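Local coordinates for Lmo1499 protein (Listeria monocytogenes, PDB 4IIW) that probably acts as a membrane-anchored lytic endotransglycosylase that cleaves nascent peptidoglycan strands and so terminates their elongation, at residues Met225-Ile229 and Ile242-Tyr247; Ile228-Glu232 and Leu256-Thr261; Thr261-Leu266 and Val280-Thr286. All blocks are in the same frame, centred on the assembly; numbering follows the deposited sequence.

Contact 1: residues Met225-Ile229 and Ile242-Tyr247; sequences MSSII and IASVFY
A bend at chi2 (-63°) carries the end of Met225, present here as selenomethionine, across to Tyr247, while Phe246, with CG anti to its carbonyl carbon (chi1 -68°), directs its ring at Ile228. The first of these meetings is a CH-pi contact. Met225 CE sits 3.9 Å from the centroid of the Tyr247 ring, almost on the ring normal, with SE farther out above the same ring in a Met-aromatic contact. Met225 CG meanwhile lies 3.6 Å from Tyr247 OH, so the selenomethionine chain runs over the phenol from its hydroxyl end to its centre. Against Phe246 the same selenium approaches obliquely, and the ring is instead covered on one face by Ile228 CD1, 4.1 Å from its centroid and displaced toward the rim. Ile229 CG1 comes near the plane of that ring, at its edge. Farther along, Ile229 CD1 reaches Ala243 CB at 3.4 Å, and its CG2 branch turns to CG2 of Ile242. The helices that carry these groups run with their short axes 10.2 Å apart at closest approach and 121° between their directions. The hydroxyl of Tyr247 borders this apolar layer and bonds to the carbonyl O of Ala308 in helix 302-309, which also packs against Met225. The chemistry is that of a helix-helix interface held by aliphatic, selenium and aromatic contacts without a hydrogen bond between the segments, and it puts the Phe246 ring about 4 Å, side chain to side chain, from Glu232, predicted to be important for catalytic activity.

Contact 2: residues Ile228-Glu232 and Leu256-Thr261; sequences IIEKE and LQTDPT
Ile228 and Leu256 meet at the closely packed end of this contact, their CD1 methyls 3.6 Å apart and their side chains crossing at about a right angle. The other branch of Ile228, CG2, lies 3.8 Å from CG2 of Thr261, so its two arms touch both ends of segment 256-261. Conditions change toward Glu232 and Lys231, where the contact is partly open to solvent. There Lys231 lays its CB along the Pro260 ring, 3.5 Å from Pro260 CB, and then curls away through bends at chi2 and chi3 until NZ bonds to the carbonyl O of Gly116. On this more open side lies the polar link. Glu232 folds back at chi2 (-75°) and OE2 accepts a hydrogen bond from Thr258 OG1 at 2.7 Å. The hydroxyl meets the carboxylate on its anti side, 32° out of its plane, and Pro260 CD adds an apolar neighbour 3.8 Å from the same OE2. Glu232 is predicted to be important for catalytic activity, and Thr258 would help to fix the rotation of its carboxylate. Thr258 is itself held by further bonds: its carbonyl O receives both Thr261 N and, at 2.7 Å, Thr261 OG1, the latter in the carbonyl plane, while its N bonds to Thr286 OG1. In the fold, the contact joins the C-terminal part of helix 219-232 to the loop before helix 259-265 and that helix's first turn; helix 239-251 flanks its apolar end through Phe246, which also packs on Leu256, and Ile297 from a loop adjoins Lys231 and Pro260.

Contact 3: residues Thr261-Leu266 and Val280-Thr286; sequences TVLYAL and VDSPYNT
Val280 opens the second segment by presenting two methyls to the helix and to Leu266 just beyond its end: CG2 lies 3.6 Å from Leu266 CD2, and CG1 is turned to Val262 and Ala265. Its carbonyl O takes a hydrogen bond from Asn285 ND2, five residues on, at 2.9 Å; the donor approaches in the carbonyl plane on a lone pair. Ser282 comes next, its OG 3.8 Å from Ala265 CB and accepting Tyr284 N. Tyr284 then swings its ring beside Tyr264. Tyr264 CE2 stands over one face of the Tyr284 ring, toward the rim, but the planes are inclined by 54° with centroids 5.3 Å apart, an oblique pair. Tyr264, with CG anti to the backbone N (chi1 -179°), carries its hydroxyl on to Glu173 outside the contact. Asn285 points its CB away from the helix, yet OD1 lies 3.5 Å from Val262 CG2, the two side chains running alongside in the same direction; OD1 accepts Tyr287 N, and ND2 also bonds to Leu278 O, so both ends of the amide are engaged and its rotation is fixed. Thr286 closes the run: its OG1 donates to Thr261 OG1 over 2.6 Å, so the two threonine hydroxyls join the helix's first turn to this loop. The loop contains a type I beta turn from Ser282 to Asn285, whose first residue also makes an ST turn to Tyr284 N, and its residues wrap one side of helix 259-265 within the YceG-like fold.

How the contacts relate
Three contacts follow one chain path in the YceG-like region. Contacts 1 and 2 both start from helix 219-232, their centres about 8 Å apart; their ranges overlap at Ile228 and Ile229, and Ile228 touches in both. Contact 2 closes on the loop and helix start that follow helix 239-251. Contact 3 comes next along the chain, its centre about 10 Å from that of contact 2 and about 17 Å from that of contact 1; contacts 2 and 3 share helix 259-265 and Thr261. The backbone of Gln257 also bonds to that of Thr286, tying the loops together. Glu232, the residue predicted to matter for catalysis, lies in contact 2.

Contact 1: residues Met225-Ile229 and Ile242-Tyr247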
loop_
_atom_site.group_PDB
_atom_site.type_symbol
_atom_site.label_atom_id
_atom_site.label_comp_id
_atom_site.label_asym_id
_atom_site.label_seq_id
_atom_site.Cartn_x
_atom_site.Cartn_y
_atom_site.Cartn_z
HETATM N N MSE B 225 -8.748 -42.732 44.668
HETATM C CA MSE B 225 -8.835 -41.725 45.741
HETATM C C MSE B 225 -7.896 -40.607 45.517
HETATM O O MSE B 225 -8.256 -39.455 45.679
HETATM C CB MSE B 225 -8.488 -42.277 47.123
HETATM C CG MSE B 225 -9.645 -42.380 48.018
HETATM SE SE MSE B 225 -10.466 -40.662 48.449
HETATM C CE MSE B 225 -11.866 -41.532 49.465
ATOM N N SER B 226 -6.663 -40.952 45.204
ATOM C CA SER B 226 -5.660 -39.935 44.985
ATOM C C SER B 226 -6.161 -38.921 43.971
ATOM O O SER B 226 -6.052 -37.732 44.218
ATOM C CB SER B 226 -4.342 -40.556 44.524
ATOM O OG SER B 226 -3.815 -41.378 45.543
ATOM N N SER B 227 -6.759 -39.392 42.873
ATOM C CA SER B 227 -7.211 -38.487 41.811
ATOM C C SER B 227 -8.360 -37.561 42.208
ATOM O O SER B 227 -8.350 -36.372 41.847
ATOM C CB SER B 227 -7.605 -39.252 40.541
ATOM O OG SER B 227 -8.725 -40.064 40.780
ATOM N N ILE B 228 -9.360 -38.086 42.921
ATOM C CA ILE B 228 -10.476 -37.234 43.316
ATOM C C ILE B 228 -9.970 -36.209 44.328
ATOM O O ILE B 228 -10.499 -35.089 44.396
ATOM C CB ILE B 228 -11.715 -38.014 43.805
ATOM C CG1 ILE B 228 -11.474 -38.747 45.108
ATOM C CG2 ILE B 228 -12.145 -39.023 42.769
ATOM C CD1 ILE B 228 -12.723 -39.487 45.599
ATOM N N ILE B 229 -8.934 -36.584 45.091
ATOM C CA ILE B 229 -8.305 -35.660 46.052
ATOM C C ILE B 229 -7.534 -34.598 45.276
ATOM O O ILE B 229 -7.628 -33.411 45.594
ATOM C CB ILE B 229 -7.336 -36.364 47.058
ATOM C CG1 ILE B 229 -8.079 -37.353 47.962
ATOM C CG2 ILE B 229 -6.656 -35.358 47.955
ATOM C CD1 ILE B 229 -7.148 -38.209 48.845
ATOM N N ILE B 242 -9.307 -33.224 53.074
ATOM C CA ILE B 242 -10.153 -33.558 51.946
ATOM C C ILE B 242 -10.325 -35.071 51.910
ATOM O O ILE B 242 -11.438 -35.579 51.753
ATOM C CB ILE B 242 -9.558 -33.086 50.628
ATOM C CG1 ILE B 242 -9.587 -31.559 50.564
ATOM C CG2 ILE B 242 -10.338 -33.661 49.446
ATOM C CD1 ILE B 242 -8.842 -30.975 49.341
ATOM N N ALA B 243 -9.226 -35.791 52.075
ATOM C CA ALA B 243 -9.296 -37.242 52.073
ATOM C C ALA B 243 -10.206 -37.761 53.192
ATOM O O ALA B 243 -11.004 -38.669 52.965
ATOM C CB ALA B 243 -7.913 -37.851 52.181
ATOM N N SER B 244 -10.125 -37.176 54.385
ATOM C CA SER B 244 -10.940 -37.665 55.494
ATOM C C SER B 244 -12.419 -37.497 55.218
ATOM O O SER B 244 -13.215 -38.345 55.601
ATOM C CB SER B 244 -10.589 -36.983 56.803
ATOM O OG SER B 244 -11.029 -35.649 56.810
ATOM N N VAL B 245 -12.795 -36.402 54.564
ATOM C CA VAL B 245 -14.195 -36.192 54.227
ATOM C C VAL B 245 -14.672 -37.347 53.371
ATOM O O VAL B 245 -15.680 -37.986 53.675
ATOM C CB VAL B 245 -14.425 -34.907 53.441
ATOM C CG1 VAL B 245 -15.798 -34.925 52.810
ATOM C CG2 VAL B 245 -14.252 -33.695 54.332
ATOM N N PHE B 246 -13.935 -37.628 52.305
ATOM C CA PHE B 246 -14.335 -38.691 51.411
ATOM C C PHE B 246 -14.437 -40.024 52.130
ATOM O O PHE B 246 -15.439 -40.721 51.988
ATOM C CB PHE B 246 -13.428 -38.787 50.199
ATOM C CG PHE B 246 -13.546 -37.617 49.252
ATOM C CD1 PHE B 246 -14.790 -37.112 48.892
ATOM C CD2 PHE B 246 -12.422 -37.078 48.648
ATOM C CE1 PHE B 246 -14.904 -36.053 48.002
ATOM C CE2 PHE B 246 -12.535 -36.036 47.750
ATOM C CZ PHE B 246 -13.787 -35.522 47.431
ATOM N N TYR B 247 -13.435 -40.384 52.916
ATOM C CA TYR B 247 -13.535 -41.641 53.644
ATOM C C TYR B 247 -14.772 -41.628 54.562
ATOM O O TYR B 247 -15.531 -42.604 54.612
ATOM C CB TYR B 247 -12.242 -41.984 54.398
ATOM C CG TYR B 247 -11.131 -42.467 53.473
ATOM C CD1 TYR B 247 -11.239 -43.687 52.806
ATOM C CD2 TYR B 247 -9.968 -41.722 53.279
ATOM C CE1 TYR B 247 -10.230 -44.141 51.951
ATOM C CE2 TYR B 247 -8.947 -42.173 52.434
ATOM C CZ TYR B 247 -9.091 -43.382 51.773
ATOM O OH TYR B 247 -8.097 -43.839 50.929
#

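Contact 2: residues Ile228-Glu232 and Leu256-Thr261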
loop_
_atom_site.group_PDB
_atom_site.type_symbol
_atom_site.label_atom_id
_atom_site.label_comp_id
_atom_site.label_asym_id
_atom_site.label_seq_id
_atom_site.Cartn_x
_atom_site.Cartn_y
_atom_site.Cartn_z
ATOM N N ILE B 228 -9.360 -38.086 42.921
ATOM C CA ILE B 228 -10.476 -37.234 43.316
ATOM C C ILE B 228 -9.970 -36.209 44.328
ATOM O O ILE B 228 -10.499 -35.089 44.396
ATOM C CB ILE B 228 -11.715 -38.014 43.805
ATOM C CG1 ILE B 228 -11.474 -38.747 45.108
ATOM C CG2 ILE B 228 -12.145 -39.023 42.769
ATOM C CD1 ILE B 228 -12.723 -39.487 45.599
ATOM N N ILE B 229 -8.934 -36.584 45.091
ATOM C CA ILE B 229 -8.305 -35.660 46.052
ATOM C C ILE B 229 -7.534 -34.598 45.276
ATOM O O ILE B 229 -7.628 -33.411 45.594
ATOM C CB ILE B 229 -7.336 -36.364 47.058
ATOM C CG1 ILE B 229 -8.079 -37.353 47.962
ATOM C CG2 ILE B 229 -6.656 -35.358 47.955
ATOM C CD1 ILE B 229 -7.148 -38.209 48.845
ATOM N N GLU B 230 -6.789 -35.030 44.252
ATOM C CA GLU B 230 -5.993 -34.109 43.419
ATOM C C GLU B 230 -6.841 -33.002 42.773
ATOM O O GLU B 230 -6.545 -31.827 42.940
ATOM C CB GLU B 230 -5.241 -34.861 42.320
ATOM C CG GLU B 230 -4.254 -33.994 41.511
ATOM C CD GLU B 230 -2.958 -33.695 42.257
ATOM O OE1 GLU B 230 -2.585 -34.494 43.136
ATOM O OE2 GLU B 230 -2.288 -32.674 41.945
ATOM N N LYS B 231 -7.902 -33.380 42.061
ATOM C CA LYS B 231 -8.742 -32.396 41.375
ATOM C C LYS B 231 -9.530 -31.473 42.315
ATOM O O LYS B 231 -10.018 -30.441 41.873
ATOM C CB LYS B 231 -9.720 -33.070 40.396
ATOM C CG LYS B 231 -9.088 -33.901 39.282
ATOM C CD LYS B 231 -8.039 -33.147 38.481
ATOM C CE LYS B 231 -8.575 -31.890 37.792
ATOM N NZ LYS B 231 -7.472 -31.147 37.078
ATOM N N GLU B 232 -9.656 -31.829 43.593
ATOM C CA GLU B 232 -10.404 -30.990 44.557
ATOM C C GLU B 232 -9.544 -30.033 45.398
ATOM O O GLU B 232 -10.080 -29.221 46.139
ATOM C CB GLU B 232 -11.253 -31.864 45.498
ATOM C CG GLU B 232 -12.549 -32.424 44.891
ATOM C CD GLU B 232 -13.667 -31.382 44.757
ATOM O OE1 GLU B 232 -13.366 -30.185 44.550
ATOM O OE2 GLU B 232 -14.860 -31.767 44.847
ATOM N N LEU B 256 -20.103 -39.384 47.133
ATOM C CA LEU B 256 -18.992 -38.415 47.204
ATOM C C LEU B 256 -19.336 -37.040 46.619
ATOM O O LEU B 256 -18.787 -36.034 47.060
ATOM C CB LEU B 256 -17.736 -38.983 46.551
ATOM C CG LEU B 256 -17.263 -40.329 47.115
ATOM C CD1 LEU B 256 -15.988 -40.771 46.414
ATOM C CD2 LEU B 256 -17.066 -40.284 48.634
ATOM N N GLN B 257 -20.239 -37.003 45.634
ATOM C CA GLN B 257 -20.693 -35.742 45.017
ATOM C C GLN B 257 -19.548 -34.769 44.703
ATOM O O GLN B 257 -19.608 -33.593 45.068
ATOM C CB GLN B 257 -21.734 -35.057 45.921
ATOM C CG GLN B 257 -23.056 -35.833 46.060
ATOM C CD GLN B 257 -24.023 -35.218 47.061
ATOM O OE1 GLN B 257 -23.625 -34.467 47.948
ATOM N NE2 GLN B 257 -25.303 -35.561 46.936
ATOM N N THR B 258 -18.518 -35.265 44.020
ATOM C CA THR B 258 -17.370 -34.446 43.668
ATOM C C THR B 258 -17.456 -34.070 42.175
ATOM O O THR B 258 -17.486 -34.950 41.306
ATOM C CB THR B 258 -16.031 -35.162 44.039
ATOM O OG1 THR B 258 -14.922 -34.284 43.813
ATOM C CG2 THR B 258 -15.837 -36.434 43.257
ATOM N N ASP B 259 -17.507 -32.754 41.905
ATOM C CA ASP B 259 -17.661 -32.194 40.539
ATOM C C ASP B 259 -16.678 -32.700 39.512
ATOM O O ASP B 259 -17.074 -33.045 38.399
ATOM C CB ASP B 259 -17.590 -30.650 40.546
ATOM C CG ASP B 259 -18.816 -30.005 41.165
ATOM O OD1 ASP B 259 -19.686 -30.736 41.690
ATOM O OD2 ASP B 259 -18.907 -28.759 41.131
ATOM N N PRO B 260 -15.384 -32.724 39.863
ATOM C CA PRO B 260 -14.416 -33.214 38.905
ATOM C C PRO B 260 -14.778 -34.570 38.303
ATOM O O PRO B 260 -14.424 -34.828 37.141
ATOM C CB PRO B 260 -13.136 -33.313 39.734
ATOM C CG PRO B 260 -13.247 -32.225 40.704
ATOM C CD PRO B 260 -14.723 -32.184 41.069
ATOM N N THR B 261 -15.458 -35.433 39.068
ATOM C CA THR B 261 -15.831 -36.742 38.533
ATOM C C THR B 261 -16.945 -36.567 37.515
ATOM O O THR B 261 -17.015 -37.311 36.539
ATOM C CB THR B 261 -16.223 -37.790 39.622
ATOM O OG1 THR B 261 -17.431 -37.406 40.297
ATOM C CG2 THR B 261 -15.077 -37.984 40.621
#

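Contact 3: residues Thr261-Leu266 and Val280-Thr286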
loop_
_atom_site.group_PDB
_atom_site.type_symbol
_atom_site.label_atom_id
_atom_site.label_comp_id
_atom_site.label_asym_id
_atom_site.label_seq_id
_atom_site.Cartn_x
_atom_site.Cartn_y
_atom_site.Cartn_z
ATOM N N THR B 261 -15.458 -35.433 39.068
ATOM C CA THR B 261 -15.831 -36.742 38.533
ATOM C C THR B 261 -16.945 -36.567 37.515
ATOM O O THR B 261 -17.015 -37.311 36.539
ATOM C CB THR B 261 -16.223 -37.790 39.622
ATOM O OG1 THR B 261 -17.431 -37.406 40.297
ATOM C CG2 THR B 261 -15.077 -37.984 40.621
ATOM N N VAL B 262 -17.813 -35.580 37.741
ATOM C CA VAL B 262 -18.878 -35.284 36.787
ATOM C C VAL B 262 -18.260 -34.756 35.477
ATOM O O VAL B 262 -18.619 -35.198 34.381
ATOM C CB VAL B 262 -19.890 -34.271 37.355
ATOM C CG1 VAL B 262 -20.828 -33.772 36.254
ATOM C CG2 VAL B 262 -20.663 -34.892 38.497
ATOM N N LEU B 263 -17.320 -33.822 35.595
ATOM C CA LEU B 263 -16.656 -33.265 34.423
ATOM C C LEU B 263 -15.917 -34.363 33.660
ATOM O O LEU B 263 -15.955 -34.404 32.431
ATOM C CB LEU B 263 -15.684 -32.139 34.812
ATOM C CG LEU B 263 -16.277 -30.872 35.444
ATOM C CD1 LEU B 263 -15.167 -29.904 35.805
ATOM C CD2 LEU B 263 -17.313 -30.196 34.530
ATOM N N TYR B 264 -15.247 -35.254 34.383
ATOM C CA TYR B 264 -14.539 -36.338 33.730
ATOM C C TYR B 264 -15.531 -37.259 33.014
ATOM O O TYR B 264 -15.243 -37.758 31.923
ATOM C CB TYR B 264 -13.682 -37.122 34.709
ATOM C CG TYR B 264 -12.939 -38.237 34.029
ATOM C CD1 TYR B 264 -11.763 -37.983 33.322
ATOM C CD2 TYR B 264 -13.418 -39.543 34.065
ATOM C CE1 TYR B 264 -11.074 -39.005 32.680
ATOM C CE2 TYR B 264 -12.739 -40.569 33.423
ATOM C CZ TYR B 264 -11.569 -40.295 32.735
ATOM O OH TYR B 264 -10.908 -41.308 32.109
ATOM N N ALA B 265 -16.697 -37.468 33.621
ATOM C CA ALA B 265 -17.751 -38.284 33.021
ATOM C C ALA B 265 -18.122 -37.747 31.638
ATOM O O ALA B 265 -18.320 -38.525 30.698
ATOM C CB ALA B 265 -18.980 -38.308 33.918
ATOM N N LEU B 266 -18.212 -36.421 31.525
ATOM C CA LEU B 266 -18.543 -35.759 30.258
ATOM C C LEU B 266 -17.331 -35.605 29.342
ATOM O O LEU B 266 -17.453 -35.045 28.247
ATOM C CB LEU B 266 -19.109 -34.368 30.518
ATOM C CG LEU B 266 -20.422 -34.241 31.289
ATOM C CD1 LEU B 266 -20.680 -32.786 31.565
ATOM C CD2 LEU B 266 -21.587 -34.856 30.528
ATOM N N VAL B 280 -25.936 -36.339 34.270
ATOM C CA VAL B 280 -25.297 -37.250 33.293
ATOM C C VAL B 280 -25.248 -38.716 33.733
ATOM O O VAL B 280 -24.802 -39.032 34.840
ATOM C CB VAL B 280 -23.872 -36.830 32.970
ATOM C CG1 VAL B 280 -23.011 -36.875 34.221
ATOM C CG2 VAL B 280 -23.303 -37.749 31.906
ATOM N N ASP B 281 -25.692 -39.603 32.843
ATOM C CA ASP B 281 -25.743 -41.038 33.121
ATOM C C ASP B 281 -24.377 -41.642 32.904
ATOM O O ASP B 281 -23.964 -41.824 31.769
ATOM C CB ASP B 281 -26.778 -41.727 32.209
ATOM C CG ASP B 281 -26.925 -43.225 32.494
ATOM O OD1 ASP B 281 -26.315 -43.721 33.469
ATOM O OD2 ASP B 281 -27.662 -43.907 31.741
ATOM N N SER B 282 -23.677 -41.946 33.996
ATOM C CA SER B 282 -22.323 -42.521 33.932
ATOM C C SER B 282 -21.880 -43.040 35.293
ATOM O O SER B 282 -22.087 -42.373 36.306
ATOM C CB SER B 282 -21.297 -41.477 33.460
ATOM O OG SER B 282 -19.967 -41.988 33.511
ATOM N N PRO B 283 -21.246 -44.221 35.319
ATOM C CA PRO B 283 -20.779 -44.750 36.590
ATOM C C PRO B 283 -19.781 -43.802 37.273
ATOM O O PRO B 283 -19.587 -43.884 38.483
ATOM C CB PRO B 283 -20.106 -46.060 36.201
ATOM C CG PRO B 283 -20.661 -46.405 34.880
ATOM C CD PRO B 283 -20.966 -45.134 34.201
ATOM N N TYR B 284 -19.149 -42.918 36.500
ATOM C CA TYR B 284 -18.213 -41.948 37.064
ATOM C C TYR B 284 -18.903 -40.803 37.828
ATOM O O TYR B 284 -18.258 -40.114 38.628
ATOM C CB TYR B 284 -17.293 -41.399 35.967
ATOM C CG TYR B 284 -16.168 -42.354 35.653
ATOM C CD1 TYR B 284 -16.362 -43.434 34.804
ATOM C CD2 TYR B 284 -14.925 -42.192 36.235
ATOM C CE1 TYR B 284 -15.349 -44.323 34.536
ATOM C CE2 TYR B 284 -13.891 -43.077 35.968
ATOM C CZ TYR B 284 -14.112 -44.149 35.115
ATOM O OH TYR B 284 -13.094 -45.029 34.845
ATOM N N ASN B 285 -20.200 -40.608 37.577
ATOM C CA ASN B 285 -20.973 -39.567 38.237
ATOM C C ASN B 285 -21.226 -39.873 39.716
ATOM O O ASN B 285 -22.147 -40.643 40.067
ATOM C CB ASN B 285 -22.303 -39.398 37.525
ATOM C CG ASN B 285 -23.136 -38.319 38.126
ATOM O OD1 ASN B 285 -22.721 -37.684 39.095
ATOM N ND2 ASN B 285 -24.328 -38.093 37.562
ATOM N N THR B 286 -20.433 -39.246 40.585
ATOM C CA THR B 286 -20.540 -39.479 42.027
ATOM C C THR B 286 -21.719 -38.773 42.689
ATOM O O THR B 286 -21.877 -38.843 43.904
ATOM C CB THR B 286 -19.246 -39.133 42.753
ATOM O OG1 THR B 286 -18.890 -37.769 42.475
ATOM C CG2 THR B 286 -18.125 -40.077 42.296
#